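Local coordinates for enterobactin synthetase component F-related protein (PDB 4OXI), which probably activates glycine with ATP as an adenylation-domain ligase, in a lipopolysaccharide modification pathway related to nonribosomal peptide synthetases, at residues T265-V270 against C365-T370; W306-T311 against S333-Q338; N358-T363 against V383-A388. All blocks are in the same frame, centred on the assembly; numbering follows the deposited sequence.

Contact 1 (T265-V270 against C365-T370); sequences TFDLSV and CTIAVT. With GAP (glycyl-adenosine-5'-phosphate), chain B.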
loop_
_atom_site.group_PDB
_atom_site.type_symbol
_atom_site.label_atom_id
_atom_site.label_comp_id
_atom_site.label_asym_id
_atom_site.label_seq_id
_atom_site.Cartn_x
_atom_site.Cartn_y
_atom_site.Cartn_z
ATOM N N THR A 265 4.142 -1.990 -3.518
ATOM C CA THR A 265 3.070 -2.981 -3.389
ATOM C C THR A 265 2.091 -2.646 -2.263
ATOM O O THR A 265 1.086 -3.331 -2.108
ATOM C CB THR A 265 3.633 -4.395 -3.081
ATOM O OG1 THR A 265 4.605 -4.301 -2.031
ATOM C CG2 THR A 265 4.276 -5.021 -4.328
ATOM N N PHE A 266 2.407 -1.632 -1.455
ATOM C CA PHE A 266 1.559 -1.220 -0.318
ATOM C C PHE A 266 0.887 0.083 -0.750
ATOM O O PHE A 266 1.567 0.978 -1.287
ATOM C CB PHE A 266 2.445 -0.965 0.915
ATOM C CG PHE A 266 1.690 -0.807 2.215
ATOM C CD1 PHE A 266 0.347 -1.172 2.327
ATOM C CD2 PHE A 266 2.328 -0.283 3.339
ATOM C CE1 PHE A 266 -0.349 -1.022 3.534
ATOM C CE2 PHE A 266 1.641 -0.130 4.555
ATOM C CZ PHE A 266 0.302 -0.503 4.649
ATOM N N ASP A 267 -0.427 0.207 -0.547
ATOM C CA ASP A 267 -1.121 1.370 -1.103
ATOM C C ASP A 267 -0.768 2.728 -0.470
ATOM O O ASP A 267 -1.111 3.767 -1.027
ATOM C CB ASP A 267 -2.640 1.155 -1.242
ATOM C CG ASP A 267 -3.367 1.111 0.096
ATOM O OD1 ASP A 267 -2.725 1.286 1.161
ATOM O OD2 ASP A 267 -4.609 0.919 0.073
ATOM N N LEU A 268 -0.063 2.727 0.661
ATOM C CA LEU A 268 0.485 3.980 1.199
ATOM C C LEU A 268 1.392 4.671 0.190
ATOM O O LEU A 268 1.507 5.902 0.199
ATOM C CB LEU A 268 1.257 3.748 2.493
ATOM C CG LEU A 268 0.462 3.209 3.694
ATOM C CD1 LEU A 268 1.275 3.381 4.973
ATOM C CD2 LEU A 268 -0.885 3.907 3.829
ATOM N N SER A 269 2.024 3.901 -0.695
ATOM C CA SER A 269 2.922 4.503 -1.668
ATOM C C SER A 269 2.110 5.257 -2.708
ATOM O O SER A 269 2.567 6.253 -3.256
ATOM C CB SER A 269 3.788 3.455 -2.354
ATOM O OG SER A 269 2.980 2.577 -3.119
ATOM N N VAL A 270 0.904 4.780 -2.973
ATOM C CA VAL A 270 0.003 5.463 -3.891
ATOM C C VAL A 270 -0.357 6.839 -3.358
ATOM O O VAL A 270 -0.387 7.822 -4.093
ATOM C CB VAL A 270 -1.285 4.664 -4.087
ATOM C CG1 VAL A 270 -2.261 5.442 -4.975
ATOM C CG2 VAL A 270 -0.949 3.306 -4.688
ATOM N N CYS A 365 -10.677 -0.350 0.427
ATOM C CA CYS A 365 -11.397 0.912 0.366
ATOM C C CYS A 365 -10.465 2.085 0.039
ATOM O O CYS A 365 -10.675 3.195 0.530
ATOM C CB CYS A 365 -12.165 1.185 1.669
ATOM S SG CYS A 365 -13.626 2.282 1.441
ATOM N N THR A 366 -9.451 1.822 -0.785
ATOM C CA THR A 366 -8.557 2.855 -1.323
ATOM C C THR A 366 -7.820 3.647 -0.242
ATOM O O THR A 366 -8.175 4.791 0.063
ATOM C CB THR A 366 -9.307 3.802 -2.293
ATOM O OG1 THR A 366 -10.018 3.009 -3.247
ATOM C CG2 THR A 366 -8.331 4.706 -3.054
ATOM N N ILE A 367 -6.786 3.019 0.317
ATOM C CA ILE A 367 -5.797 3.657 1.202
ATOM C C ILE A 367 -6.282 3.970 2.629
ATOM O O ILE A 367 -5.992 3.219 3.565
ATOM C CB ILE A 367 -5.175 4.895 0.552
ATOM C CG1 ILE A 367 -4.794 4.597 -0.907
ATOM C CG2 ILE A 367 -3.970 5.366 1.358
ATOM C CD1 ILE A 367 -4.263 5.830 -1.664
ATOM N N ALA A 368 -7.007 5.071 2.808
ATOM C CA ALA A 368 -7.567 5.385 4.118
ATOM C C ALA A 368 -8.964 5.937 3.943
ATOM O O ALA A 368 -9.229 6.645 2.964
ATOM C CB ALA A 368 -6.685 6.400 4.860
ATOM N N VAL A 369 -9.847 5.660 4.899
ATOM C CA VAL A 369 -11.224 6.138 4.800
ATOM C C VAL A 369 -11.614 7.039 5.975
ATOM O O VAL A 369 -12.579 7.800 5.889
ATOM C CB VAL A 369 -12.229 4.960 4.627
ATOM C CG1 VAL A 369 -12.306 4.132 5.885
ATOM C CG2 VAL A 369 -13.605 5.467 4.233
ATOM N N THR A 370 -10.863 6.964 7.071
ATOM C CA THR A 370 -11.055 7.906 8.161
ATOM C C THR A 370 -9.733 8.510 8.581
ATOM O O THR A 370 -8.657 8.009 8.221
ATOM C CB THR A 370 -11.660 7.248 9.412
ATOM O OG1 THR A 370 -10.660 6.437 10.044
ATOM C CG2 THR A 370 -12.893 6.397 9.061
HETATM N N GAP B . -4.375 1.095 3.332
HETATM C CA GAP B . -3.588 1.213 4.595
HETATM C C GAP B . -3.401 -0.191 5.138
HETATM O O GAP B . -2.766 -0.427 6.149
HETATM P PA GAP B . -3.958 -2.846 4.692
HETATM O O1A GAP B . -5.063 -3.407 3.831
HETATM O O2A GAP B . -2.530 -3.344 4.543
HETATM O O3A GAP B . -4.031 -1.271 4.401
HETATM C "C5'" GAP B . -5.803 -2.757 6.553
HETATM O "O5'" GAP B . -4.441 -3.024 6.215
HETATM C "C4'" GAP B . -6.011 -3.062 8.023
HETATM O "O4'" GAP B . -5.003 -2.401 8.792
HETATM C "C3'" GAP B . -7.303 -2.499 8.572
HETATM O "O3'" GAP B . -8.399 -3.375 8.311
HETATM C "C2'" GAP B . -6.983 -2.359 10.051
HETATM O "O2'" GAP B . -7.024 -3.627 10.687
HETATM C "C1'" GAP B . -5.516 -2.016 10.067
HETATM N N9 GAP B . -5.357 -0.553 10.219
HETATM C C8 GAP B . -5.156 0.323 9.216
HETATM N N7 GAP B . -5.033 1.588 9.690
HETATM C C5 GAP B . -5.172 1.527 11.032
HETATM C C6 GAP B . -5.168 2.502 12.141
HETATM N N6 GAP B . -4.958 3.825 11.905
HETATM N N1 GAP B . -5.357 2.021 13.393
HETATM C C2 GAP B . -5.553 0.705 13.640
HETATM N N3 GAP B . -5.569 -0.232 12.672
HETATM C C4 GAP B . -5.383 0.112 11.375
#
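Asp267 and Ile367 meet around the amino group of the bound glycyl-adenylate. The carboxylate of Asp267 is split between two tasks. Asp267 OD1 accepts from the ligand N at 2.7 Å. Asp267 OD2 takes a weak, bent bond from the backbone N of Ile367, 3.0 Å away with an N-H...O angle of 124°. Carbonyl O of Ile367 takes a second bond from the ligand N, also at 2.7 Å. The glycyl amino group is thus gripped from both segments, as expected for an adenylation domain, where an aspartate commonly holds the amino group of the substrate. The carboxylate of Asp267 would probably favour the charged form of that amino group. With chi1 at 70°, this carboxylate lies between its own N and carbonyl carbon, and points at the loop of Ile367. The Ile367 side chain crosses that of Val270 obliquely, its CD1 3.9 Å from Val270 CG1. Leu268 CD2 packs 3.9 Å from the ligand CA, and its CG lies over one face of the Phe266 ring. The ring turns its CZ edge to the ligand O. Helix 236-249 touches Val270 and Ile367 through Leu239 and Tyr242, and strand 216-222 packs on Asp267 and Val270 through Met220.

Contact 2 (W306-T311 against S333-Q338); sequences WLSVPT and SFFCGQ. With GAP (glycyl-adenosine-5'-phosphate), chain B.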
loop_
_atom_site.group_PDB
_atom_site.type_symbol
_atom_site.label_atom_id
_atom_site.label_comp_id
_atom_site.label_asym_id
_atom_site.label_seq_id
_atom_site.Cartn_x
_atom_site.Cartn_y
_atom_site.Cartn_z
ATOM N N TRP A 306 5.275 13.373 5.729
ATOM C CA TRP A 306 5.630 11.975 5.961
ATOM C C TRP A 306 4.403 11.078 6.131
ATOM O O TRP A 306 3.438 11.465 6.791
ATOM C CB TRP A 306 6.507 11.859 7.214
ATOM C CG TRP A 306 6.934 10.445 7.517
ATOM C CD1 TRP A 306 6.308 9.560 8.344
ATOM C CD2 TRP A 306 8.086 9.763 6.995
ATOM N NE1 TRP A 306 6.999 8.363 8.370
ATOM C CE2 TRP A 306 8.096 8.465 7.549
ATOM C CE3 TRP A 306 9.107 10.124 6.105
ATOM C CZ2 TRP A 306 9.096 7.523 7.247
ATOM C CZ3 TRP A 306 10.104 9.189 5.809
ATOM C CH2 TRP A 306 10.091 7.909 6.379
ATOM N N LEU A 307 4.447 9.882 5.537
ATOM C CA LEU A 307 3.420 8.856 5.762
ATOM C C LEU A 307 4.080 7.488 5.865
ATOM O O LEU A 307 4.865 7.099 4.980
ATOM C CB LEU A 307 2.394 8.834 4.626
ATOM C CG LEU A 307 1.445 7.624 4.624
ATOM C CD1 LEU A 307 0.539 7.592 5.852
ATOM C CD2 LEU A 307 0.589 7.598 3.379
ATOM N N SER A 308 3.776 6.761 6.936
ATOM C CA SER A 308 4.245 5.388 7.078
ATOM C C SER A 308 3.421 4.668 8.140
ATOM O O SER A 308 2.570 5.276 8.778
ATOM C CB SER A 308 5.710 5.376 7.491
ATOM O OG SER A 308 5.839 5.852 8.823
ATOM N N VAL A 309 3.673 3.375 8.327
ATOM C CA VAL A 309 3.130 2.650 9.471
ATOM C C VAL A 309 3.768 3.255 10.723
ATOM O O VAL A 309 4.849 3.850 10.644
ATOM C CB VAL A 309 3.432 1.133 9.396
ATOM C CG1 VAL A 309 2.621 0.479 8.286
ATOM C CG2 VAL A 309 4.940 0.879 9.180
ATOM N N PRO A 310 3.097 3.139 11.875
ATOM C CA PRO A 310 3.621 3.773 13.090
ATOM C C PRO A 310 4.811 3.026 13.723
ATOM O O PRO A 310 5.396 3.522 14.684
ATOM C CB PRO A 310 2.415 3.759 14.034
ATOM C CG PRO A 310 1.550 2.640 13.537
ATOM C CD PRO A 310 1.711 2.669 12.049
ATOM N N THR A 311 5.159 1.862 13.186
ATOM C CA THR A 311 6.365 1.141 13.588
ATOM C C THR A 311 7.566 2.054 13.447
ATOM O O THR A 311 8.527 1.982 14.216
ATOM C CB THR A 311 6.588 -0.095 12.685
ATOM O OG1 THR A 311 5.548 -1.046 12.924
ATOM C CG2 THR A 311 7.907 -0.762 12.994
ATOM N N SER A 333 2.674 14.830 9.591
ATOM C CA SER A 333 3.048 13.443 9.840
ATOM C C SER A 333 1.803 12.591 9.795
ATOM O O SER A 333 0.909 12.758 10.640
ATOM C CB SER A 333 3.669 13.301 11.231
ATOM O OG SER A 333 4.945 13.920 11.293
ATOM N N PHE A 334 1.725 11.677 8.829
ATOM C CA PHE A 334 0.586 10.762 8.788
ATOM C C PHE A 334 1.038 9.355 9.169
ATOM O O PHE A 334 2.130 8.925 8.784
ATOM C CB PHE A 334 -0.037 10.711 7.393
ATOM C CG PHE A 334 -0.601 12.019 6.901
ATOM C CD1 PHE A 334 -1.936 12.334 7.105
ATOM C CD2 PHE A 334 0.186 12.901 6.171
ATOM C CE1 PHE A 334 -2.473 13.530 6.618
ATOM C CE2 PHE A 334 -0.334 14.080 5.691
ATOM C CZ PHE A 334 -1.674 14.396 5.913
ATOM N N PHE A 335 0.203 8.635 9.909
ATOM C CA PHE A 335 0.476 7.235 10.205
ATOM C C PHE A 335 -0.750 6.393 9.877
ATOM O O PHE A 335 -1.882 6.805 10.148
ATOM C CB PHE A 335 0.922 7.067 11.659
ATOM C CG PHE A 335 2.218 7.775 11.958
ATOM C CD1 PHE A 335 3.421 7.293 11.452
ATOM C CD2 PHE A 335 2.234 8.944 12.696
ATOM C CE1 PHE A 335 4.626 7.958 11.697
ATOM C CE2 PHE A 335 3.433 9.608 12.951
ATOM C CZ PHE A 335 4.626 9.119 12.441
ATOM N N CYS A 336 -0.529 5.235 9.255
ATOM C CA CYS A 336 -1.633 4.373 8.856
ATOM C C CYS A 336 -1.194 2.937 8.964
ATOM O O CYS A 336 -0.002 2.633 8.797
ATOM C CB CYS A 336 -2.027 4.639 7.400
ATOM S SG CYS A 336 -3.543 3.759 6.863
ATOM N N GLY A 337 -2.139 2.047 9.239
ATOM C CA GLY A 337 -1.861 0.630 9.110
ATOM C C GLY A 337 -1.955 -0.201 10.370
ATOM O O GLY A 337 -2.282 -1.389 10.291
ATOM N N GLN A 338 -1.644 0.409 11.514
ATOM C CA GLN A 338 -1.664 -0.267 12.809
ATOM C C GLN A 338 -2.143 0.714 13.859
ATOM O O GLN A 338 -2.081 1.932 13.647
ATOM C CB GLN A 338 -0.257 -0.704 13.222
ATOM C CG GLN A 338 0.574 -1.248 12.109
ATOM C CD GLN A 338 1.969 -1.607 12.558
ATOM O OE1 GLN A 338 2.942 -0.931 12.202
ATOM N NE2 GLN A 338 2.080 -2.681 13.344
HETATM N N GAP B . -4.375 1.095 3.332
HETATM C CA GAP B . -3.588 1.213 4.595
HETATM C C GAP B . -3.401 -0.191 5.138
HETATM O O GAP B . -2.766 -0.427 6.149
HETATM P PA GAP B . -3.958 -2.846 4.692
HETATM O O1A GAP B . -5.063 -3.407 3.831
HETATM O O2A GAP B . -2.530 -3.344 4.543
HETATM O O3A GAP B . -4.031 -1.271 4.401
HETATM C "C5'" GAP B . -5.803 -2.757 6.553
HETATM O "O5'" GAP B . -4.441 -3.024 6.215
HETATM C "C4'" GAP B . -6.011 -3.062 8.023
HETATM O "O4'" GAP B . -5.003 -2.401 8.792
HETATM C "C3'" GAP B . -7.303 -2.499 8.572
HETATM O "O3'" GAP B . -8.399 -3.375 8.311
HETATM C "C2'" GAP B . -6.983 -2.359 10.051
HETATM O "O2'" GAP B . -7.024 -3.627 10.687
HETATM C "C1'" GAP B . -5.516 -2.016 10.067
HETATM N N9 GAP B . -5.357 -0.553 10.219
HETATM C C8 GAP B . -5.156 0.323 9.216
HETATM N N7 GAP B . -5.033 1.588 9.690
HETATM C C5 GAP B . -5.172 1.527 11.032
HETATM C C6 GAP B . -5.168 2.502 12.141
HETATM N N6 GAP B . -4.958 3.825 11.905
HETATM N N1 GAP B . -5.357 2.021 13.393
HETATM C C2 GAP B . -5.553 0.705 13.640
HETATM N N3 GAP B . -5.569 -0.232 12.672
HETATM C C4 GAP B . -5.383 0.112 11.375
#
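Gln338 OE1 receives the hydroxyl of Thr311 in a 2.7 Å bond from OG1. The donor lies in the carbonyl plane, on a lone pair. The Gln338 chain runs extended beyond CG (chi2 178°), which carries the amide across to Thr311. On the way its CB passes Pro310 CG at 3.8 Å, and OE1 also lies close to Val309 CB. Tyr508 packs against both Pro310 and Gln338. Further back, the two strands are joined by parallel ladder bonds. Phe334 N gives a nearly straight bond to Trp306 O, with an N-H...O angle of 170°. Ser308 N donates to Phe334 O, and Cys336 N to Ser308 O at 3.1 Å. These are the two strands of a beta-alpha-beta unit, with helix 311-318 in the connection between them. Strand 305-308 is an outermost strand of its sheet in this chain. The sheet face with Leu307 and Phe334 is apolar: Leu307 CD1 touches Phe334 CB at 3.5 Å, and helix 268-279 packs on both side chains. The other face carries Trp306, Ser308 and Phe335. Ser308 OG is a relay there, accepting from Trp306 NE1 and donating to Val309 O. Phe335 lies obliquely to the indole, its CE1 4.1 Å from Trp306 CD1 near the indole plane. Toward the ligand, Cys336 SG comes within 3.4 Å of the ligand CA, and Gly337 N lies 3.0 Å from adenine N7.

Contact 3 (N358-T363 against V383-A388); sequences NLYGPT and VPIGRA. With GAP (glycyl-adenosine-5'-phosphate), chain B.
Asn358 has its CG anti to the backbone N (chi1 -168°), and this swings the amide out between adenine and the loop of Val383 and Pro384. Ile385 has CG1 between its own N and carbonyl carbon (chi1 52°), which places CD1 over the Tyr360 ring. The two ends of the Asn358 amide are used differently. Asn358 ND2 donates to Pro384 O at 2.9 Å with an N-H...O angle of 149°, reaching the carbonyl from above its plane. Asn358 OD1 accepts from the ligand N6 at 2.9 Å. The bond to Pro384 helps fix the rotation of the amide, with the oxygen toward adenine. Leu359 O takes a second bond from N6, at 2.7 Å. Tyr360 and Ile385 lie side by side and point the same way. Ile385 CD1 forms a CH-pi contact 4.0 Å from the ring centroid, and Ile385 CG2 packs against Tyr360 CB at 3.6 Å. That same methyl touches the ligand N1. Adenine C5 approaches the edge of the Tyr360 ring near its plane. Tyr360 OH is bound by Asp452, which also holds the ligand through its other carboxylate oxygen. Further along, Thr363 N and OG1 both donate to the phosphate oxygen O1A. Strand 356-360 and the loop after it thus follow the ligand from adenine to phosphate, an adenylate site of the AMP-binding enzyme family.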
loop_
_atom_site.group_PDB
_atom_site.type_symbol
_atom_site.label_atom_id
_atom_site.label_comp_id
_atom_site.label_asym_id
_atom_site.label_seq_id
_atom_site.Cartn_x
_atom_site.Cartn_y
_atom_site.Cartn_z
ATOM N N ASN A 358 -3.700 10.496 12.399
ATOM C CA ASN A 358 -3.930 9.048 12.347
ATOM C C ASN A 358 -4.828 8.781 11.154
ATOM O O ASN A 358 -5.866 9.421 11.028
ATOM C CB ASN A 358 -4.603 8.552 13.642
ATOM C CG ASN A 358 -4.597 7.024 13.776
ATOM O OD1 ASN A 358 -3.901 6.321 13.037
ATOM N ND2 ASN A 358 -5.353 6.511 14.749
ATOM N N LEU A 359 -4.432 7.876 10.262
ATOM C CA LEU A 359 -5.280 7.529 9.118
ATOM C C LEU A 359 -5.661 6.068 9.225
ATOM O O LEU A 359 -4.818 5.246 9.586
ATOM C CB LEU A 359 -4.541 7.728 7.795
ATOM C CG LEU A 359 -4.152 9.113 7.302
ATOM C CD1 LEU A 359 -3.425 9.049 5.929
ATOM C CD2 LEU A 359 -5.384 9.941 7.198
ATOM N N TYR A 360 -6.912 5.735 8.897
ATOM C CA TYR A 360 -7.355 4.343 8.915
ATOM C C TYR A 360 -8.053 3.947 7.617
ATOM O O TYR A 360 -8.831 4.718 7.054
ATOM C CB TYR A 360 -8.285 4.033 10.120
ATOM C CG TYR A 360 -9.172 2.830 9.859
ATOM C CD1 TYR A 360 -8.770 1.546 10.228
ATOM C CD2 TYR A 360 -10.393 2.967 9.199
ATOM C CE1 TYR A 360 -9.570 0.437 9.950
ATOM C CE2 TYR A 360 -11.185 1.867 8.905
ATOM C CZ TYR A 360 -10.775 0.609 9.292
ATOM O OH TYR A 360 -11.575 -0.483 9.006
ATOM N N GLY A 361 -7.802 2.716 7.179
ATOM C CA GLY A 361 -8.547 2.119 6.091
ATOM C C GLY A 361 -7.826 0.906 5.525
ATOM O O GLY A 361 -6.602 0.772 5.674
ATOM N N PRO A 362 -8.586 0.001 4.895
ATOM C CA PRO A 362 -8.020 -1.178 4.242
ATOM C C PRO A 362 -7.792 -0.901 2.760
ATOM O O PRO A 362 -8.379 0.038 2.200
ATOM C CB PRO A 362 -9.126 -2.218 4.418
ATOM C CG PRO A 362 -10.389 -1.405 4.322
ATOM C CD PRO A 362 -10.060 -0.050 4.943
ATOM N N THR A 363 -6.951 -1.715 2.135
ATOM C CA THR A 363 -6.666 -1.580 0.719
ATOM C C THR A 363 -7.957 -1.661 -0.080
ATOM O O THR A 363 -8.101 -0.995 -1.113
ATOM C CB THR A 363 -5.677 -2.673 0.279
ATOM O OG1 THR A 363 -4.471 -2.542 1.054
ATOM C CG2 THR A 363 -5.345 -2.568 -1.221
ATOM N N VAL A 383 -4.799 6.536 20.018
ATOM C CA VAL A 383 -5.335 7.591 19.175
ATOM C C VAL A 383 -6.515 7.017 18.411
ATOM O O VAL A 383 -6.402 5.955 17.790
ATOM C CB VAL A 383 -4.267 8.103 18.202
ATOM C CG1 VAL A 383 -4.811 9.226 17.334
ATOM C CG2 VAL A 383 -3.031 8.559 18.968
ATOM N N PRO A 384 -7.665 7.696 18.476
ATOM C CA PRO A 384 -8.850 7.286 17.704
ATOM C C PRO A 384 -8.536 7.215 16.208
ATOM O O PRO A 384 -7.639 7.925 15.754
ATOM C CB PRO A 384 -9.841 8.428 17.948
ATOM C CG PRO A 384 -9.397 9.055 19.273
ATOM C CD PRO A 384 -7.912 8.868 19.341
ATOM N N ILE A 385 -9.257 6.387 15.456
ATOM C CA ILE A 385 -9.131 6.407 13.995
ATOM C C ILE A 385 -10.032 7.499 13.413
ATOM O O ILE A 385 -9.933 7.847 12.235
ATOM C CB ILE A 385 -9.440 5.037 13.350
ATOM C CG1 ILE A 385 -10.790 4.486 13.811
ATOM C CG2 ILE A 385 -8.350 4.028 13.689
ATOM C CD1 ILE A 385 -11.258 3.255 12.972
ATOM N N GLY A 386 -10.922 8.036 14.244
ATOM C CA GLY A 386 -11.571 9.299 13.919
ATOM C C GLY A 386 -12.902 9.180 13.218
ATOM O O GLY A 386 -13.783 8.415 13.634
ATOM N N ARG A 387 -13.055 9.948 12.150
ATOM C CA ARG A 387 -14.275 9.904 11.362
ATOM C C ARG A 387 -13.951 9.958 9.880
ATOM O O ARG A 387 -12.825 10.286 9.493
ATOM C CB ARG A 387 -15.206 11.058 11.749
ATOM C CG ARG A 387 -14.499 12.399 11.863
ATOM C CD ARG A 387 -15.501 13.572 12.028
ATOM N NE ARG A 387 -16.328 13.421 13.223
ATOM C CZ ARG A 387 -17.657 13.436 13.211
ATOM N NH1 ARG A 387 -18.339 13.278 14.343
ATOM N NH2 ARG A 387 -18.304 13.616 12.065
ATOM N N ALA A 388 -14.948 9.645 9.059
ATOM C CA ALA A 388 -14.763 9.499 7.628
ATOM C C ALA A 388 -14.558 10.832 6.950
ATOM O O ALA A 388 -15.036 11.858 7.429
ATOM C CB ALA A 388 -15.972 8.795 7.019
HETATM N N GAP B . -4.375 1.095 3.332
HETATM C CA GAP B . -3.588 1.213 4.595
HETATM C C GAP B . -3.401 -0.191 5.138
HETATM O O GAP B . -2.766 -0.427 6.149
HETATM P PA GAP B . -3.958 -2.846 4.692
HETATM O O1A GAP B . -5.063 -3.407 3.831
HETATM O O2A GAP B . -2.530 -3.344 4.543
HETATM O O3A GAP B . -4.031 -1.271 4.401
HETATM C "C5'" GAP B . -5.803 -2.757 6.553
HETATM O "O5'" GAP B . -4.441 -3.024 6.215
HETATM C "C4'" GAP B . -6.011 -3.062 8.023
HETATM O "O4'" GAP B . -5.003 -2.401 8.792
HETATM C "C3'" GAP B . -7.303 -2.499 8.572
HETATM O "O3'" GAP B . -8.399 -3.375 8.311
HETATM C "C2'" GAP B . -6.983 -2.359 10.051
HETATM O "O2'" GAP B . -7.024 -3.627 10.687
HETATM C "C1'" GAP B . -5.516 -2.016 10.067
HETATM N N9 GAP B . -5.357 -0.553 10.219
HETATM C C8 GAP B . -5.156 0.323 9.216
HETATM N N7 GAP B . -5.033 1.588 9.690
HETATM C C5 GAP B . -5.172 1.527 11.032
HETATM C C6 GAP B . -5.168 2.502 12.141
HETATM N N6 GAP B . -4.958 3.825 11.905
HETATM N N1 GAP B . -5.357 2.021 13.393
HETATM C C2 GAP B . -5.553 0.705 13.640
HETATM N N3 GAP B . -5.569 -0.232 12.672
HETATM C C4 GAP B . -5.383 0.112 11.375
#

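How the contacts relate
All three contacts are buried and border the same glycyl-adenylate. The centre of contact 1 lies about 5 Å from the centre of the chain, against about 11 Å for contact 2 and about 15 Å for contact 3. Contacts 2 and 3 share one mixed sheet, where Phe335 O lies 2.8 Å from Leu359 N in the neighbouring strand. Contact 1 joins the region leading into helix 268-279 to a loop, and that loop leads into the next strand of the sheet. Polar groups dominate at the glycyl end in contact 1, whereas contact 2 relies on a backbone ladder and aromatic packing within the sheet, and contact 3 mixes amide and apolar contacts at the adenine end.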